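PDB 4RXT: sugar ABC transporter from Agrobacterium radiobacter, which binds a pentose sugar, seen here as arabinopyranose, and probably serves as the solute-binding protein of a carbohydrate ABC transporter. Local coordinates for residues S103-D108 / I257-A262. Numbering follows the deposited sequence.
Sequences SFLTTD and IKTALA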
ATOM      1  N   SER A 103      -9.049 -14.579  -8.174  1.00 16.14           N
ATOM      2  CA  SER A 103      -8.960 -13.227  -8.731  1.00 17.03           C
ATOM      3  C   SER A 103      -8.037 -12.432  -7.855  1.00 15.79           C
ATOM      4  O   SER A 103      -7.778 -12.817  -6.701  1.00 15.33           O
ATOM      5  CB  SER A 103     -10.335 -12.546  -8.815  1.00 19.91           C
ATOM      6  OG  SER A 103     -10.300 -11.307  -9.508  1.00 19.44           O
ATOM      7  N   PHE A 104      -7.548 -11.331  -8.401  1.00 14.39           N
ATOM      8  CA  PHE A 104      -6.637 -10.456  -7.686  1.00 15.39           C
ATOM      9  C   PHE A 104      -6.908  -9.001  -8.064  1.00 17.09           C
ATOM     10  O   PHE A 104      -6.877  -8.650  -9.247  1.00 21.91           O
ATOM     11  CB  PHE A 104      -5.162 -10.814  -7.958  1.00 15.26           C
ATOM     12  CG  PHE A 104      -4.284 -10.599  -6.765  1.00 15.14           C
ATOM     13  CD1 PHE A 104      -3.893  -9.315  -6.403  1.00 18.42           C
ATOM     14  CD2 PHE A 104      -3.932 -11.677  -5.927  1.00 18.21           C
ATOM     15  CE1 PHE A 104      -3.118  -9.122  -5.285  1.00 18.87           C
ATOM     16  CE2 PHE A 104      -3.183 -11.465  -4.782  1.00 19.07           C
ATOM     17  CZ  PHE A 104      -2.767 -10.186  -4.472  1.00 18.41           C
ATOM     18  N   LEU A 105      -7.149  -8.166  -7.055  1.00 14.14           N
ATOM     19  CA  LEU A 105      -7.461  -6.740  -7.270  1.00 14.64           C
ATOM     20  C   LEU A 105      -6.372  -5.926  -6.578  1.00 15.20           C
ATOM     21  O   LEU A 105      -6.124  -6.081  -5.368  1.00 15.57           O
ATOM     22  CB  LEU A 105      -8.823  -6.383  -6.689  1.00 15.77           C
ATOM     23  CG  LEU A 105     -10.059  -7.077  -7.252  1.00 16.21           C
ATOM     24  CD1 LEU A 105     -10.339  -8.385  -6.521  1.00 18.12           C
ATOM     25  CD2 LEU A 105     -11.248  -6.131  -7.165  1.00 24.36           C
ATOM     26  N   THR A 106      -5.683  -5.104  -7.345  1.00 17.04           N
ATOM     27  CA  THR A 106      -4.467  -4.449  -6.852  1.00 14.46           C
ATOM     28  C   THR A 106      -4.047  -3.248  -7.685  1.00 13.13           C
ATOM     29  O   THR A 106      -4.339  -3.178  -8.878  1.00 13.43           O
ATOM     30  CB  THR A 106      -3.294  -5.469  -6.775  1.00 15.98           C
ATOM     31  OG1 THR A 106      -2.140  -4.858  -6.186  1.00 17.86           O
ATOM     32  CG2 THR A 106      -2.926  -6.017  -8.150  1.00 15.53           C
ATOM     33  N   THR A 107      -3.347  -2.317  -7.038  1.00 11.84           N
ATOM     34  CA  THR A 107      -2.527  -1.375  -7.770  1.00 15.43           C
ATOM     35  C   THR A 107      -1.461  -2.156  -8.584  1.00 15.52           C
ATOM     36  O   THR A 107      -0.988  -3.215  -8.161  1.00 16.22           O
ATOM     37  CB  THR A 107      -1.827  -0.433  -6.768  1.00 13.11           C
ATOM     38  OG1 THR A 107      -2.840   0.151  -5.934  1.00 14.30           O
ATOM     39  CG2 THR A 107      -0.969   0.665  -7.455  1.00 17.05           C
ATOM     40  N   ASP A 108      -1.064  -1.606  -9.729  1.00 15.82           N
ATOM     41  CA  ASP A 108       0.150  -2.028 -10.425  1.00 17.42           C
ATOM     42  C   ASP A 108       1.301  -1.378  -9.638  1.00 15.47           C
ATOM     43  O   ASP A 108       1.656  -0.232  -9.823  1.00 15.59           O
ATOM     44  CB  ASP A 108       0.109  -1.576 -11.888  1.00 18.22           C
ATOM     45  CG  ASP A 108       1.369  -1.948 -12.678  1.00 18.19           C
ATOM     46  OD1 ASP A 108       2.473  -2.273 -12.082  1.00 19.30           O
ATOM     47  OD2 ASP A 108       1.254  -1.858 -13.926  1.00 24.75           O
ATOM     48  N   ILE A 257     -15.007  -8.242  -2.115  1.00 13.54           N
ATOM     49  CA  ILE A 257     -16.184  -8.967  -1.657  1.00 14.94           C
ATOM     50  C   ILE A 257     -17.140  -9.308  -2.798  1.00 14.55           C
ATOM     51  O   ILE A 257     -17.587 -10.440  -2.920  1.00 15.26           O
ATOM     52  CB  ILE A 257     -16.924  -8.206  -0.558  1.00 16.43           C
ATOM     53  CG1 ILE A 257     -16.043  -8.088   0.679  1.00 15.20           C
ATOM     54  CG2 ILE A 257     -18.273  -8.875  -0.258  1.00 15.92           C
ATOM     55  CD1 ILE A 257     -15.630  -9.387   1.361  1.00 18.26           C
ATOM     56  N   LYS A 258     -17.432  -8.334  -3.646  1.00 13.74           N
ATOM     57  CA  LYS A 258     -18.323  -8.586  -4.793  1.00 14.13           C
ATOM     58  C   LYS A 258     -17.791  -9.748  -5.684  1.00 13.93           C
ATOM     59  O   LYS A 258     -18.567 -10.643  -6.088  1.00 17.03           O
ATOM     60  CB  LYS A 258     -18.533  -7.304  -5.593  1.00 14.98           C
ATOM     61  CG  LYS A 258     -19.582  -7.353  -6.673  1.00 19.75           C
ATOM     62  CD  LYS A 258     -19.840  -5.968  -7.229  1.00 28.27           C
ATOM     63  CE  LYS A 258     -20.974  -6.005  -8.227  1.00 29.11           C
ATOM     64  NZ  LYS A 258     -21.392  -4.621  -8.518  1.00 46.94           N
ATOM     65  N   THR A 259     -16.491  -9.725  -5.972  1.00 13.43           N
ATOM     66  CA  THR A 259     -15.851 -10.798  -6.754  1.00 12.51           C
ATOM     67  C   THR A 259     -15.880 -12.134  -6.053  1.00 13.24           C
ATOM     68  O   THR A 259     -16.195 -13.142  -6.661  1.00 14.26           O
ATOM     69  CB  THR A 259     -14.397 -10.415  -7.070  1.00 14.26           C
ATOM     70  OG1 THR A 259     -14.393  -9.180  -7.811  1.00 18.71           O
ATOM     71  CG2 THR A 259     -13.684 -11.527  -7.824  1.00 15.28           C
ATOM     72  N   ALA A 260     -15.589 -12.131  -4.755  1.00 13.41           N
ATOM     73  CA  ALA A 260     -15.625 -13.363  -3.982  1.00 14.37           C
ATOM     74  C   ALA A 260     -17.038 -13.969  -3.986  1.00 13.38           C
ATOM     75  O   ALA A 260     -17.181 -15.176  -4.112  1.00 18.22           O
ATOM     76  CB  ALA A 260     -15.159 -13.133  -2.545  1.00 15.13           C
ATOM     77  N   LEU A 261     -18.071 -13.137  -3.818  1.00 13.14           N
ATOM     78  CA  LEU A 261     -19.421 -13.631  -3.929  1.00 15.12           C
ATOM     79  C   LEU A 261     -19.689 -14.312  -5.279  1.00 13.80           C
ATOM     80  O   LEU A 261     -20.301 -15.375  -5.353  1.00 16.74           O
ATOM     81  CB  LEU A 261     -20.425 -12.496  -3.678  1.00 16.49           C
ATOM     82  CG  LEU A 261     -21.909 -12.892  -3.743  1.00 16.00           C
ATOM     83  CD1 LEU A 261     -22.287 -13.968  -2.722  1.00 19.66           C
ATOM     84  CD2 LEU A 261     -22.808 -11.678  -3.580  1.00 17.66           C
ATOM     85  N   ALA A 262     -19.276 -13.655  -6.351  1.00 16.30           N
ATOM     86  CA  ALA A 262     -19.515 -14.213  -7.663  1.00 14.90           C
ATOM     87  C   ALA A 262     -18.797 -15.570  -7.831  1.00 15.28           C
ATOM     88  O   ALA A 262     -19.379 -16.555  -8.344  1.00 16.50           O
ATOM     89  CB  ALA A 262     -19.059 -13.232  -8.750  1.00 17.68           C
TER
HETATM   90  O   HOH W   1     -12.365  -9.195  -9.967  1.00 26.42           O
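With chi1 at -59°, Thr259 holds its methyl CG2 anti to its own backbone N, facing Ser103 of strand 103-106, and turns OG1 back beside that N. The methyl does the touching: CG2 lies 3.6 Å from Ser103 CB and 3.8 Å from Ser103 OG, meeting the short serine side chain at its carbon and its oxygen alike. Serine is small enough to let the threonine methyl come up to CB, while its OG, anti to the backbone N (chi1 -172°), bonds to Glu270 O and takes a hydrogen from a water. The oxygen of that water lies 3.0 Å from both Ser103 OG and Thr259 OG1 and donates to each, which ties helix to strand indirectly. Thr259 OG1 has a further partner in Asp255 O, one turn back in the helix; a beta-branched threonine can thus satisfy its hydroxyl on its own helix while presenting its methyl to the strand. Leu105, two residues along and on the same side of the strand as Ser103, brings CD1 no nearer than 4.3 Å to Thr259 OG1, a marginal contact; its branched side chain also packs on Ile90, Ile92 and Val273. The contact joins strand 103-106 to helix 249-264 in the lobe built on the parallel sheet, with the side chain of Leu105 about 12 Å from the bound arabinopyranose. Strand 103-106 lies between 89-92 and 272-274 in that sheet; Ile90 touches both Leu105 and Thr259, and on helix 249-264, Ile257 and Leu261 rest against helix 17-33.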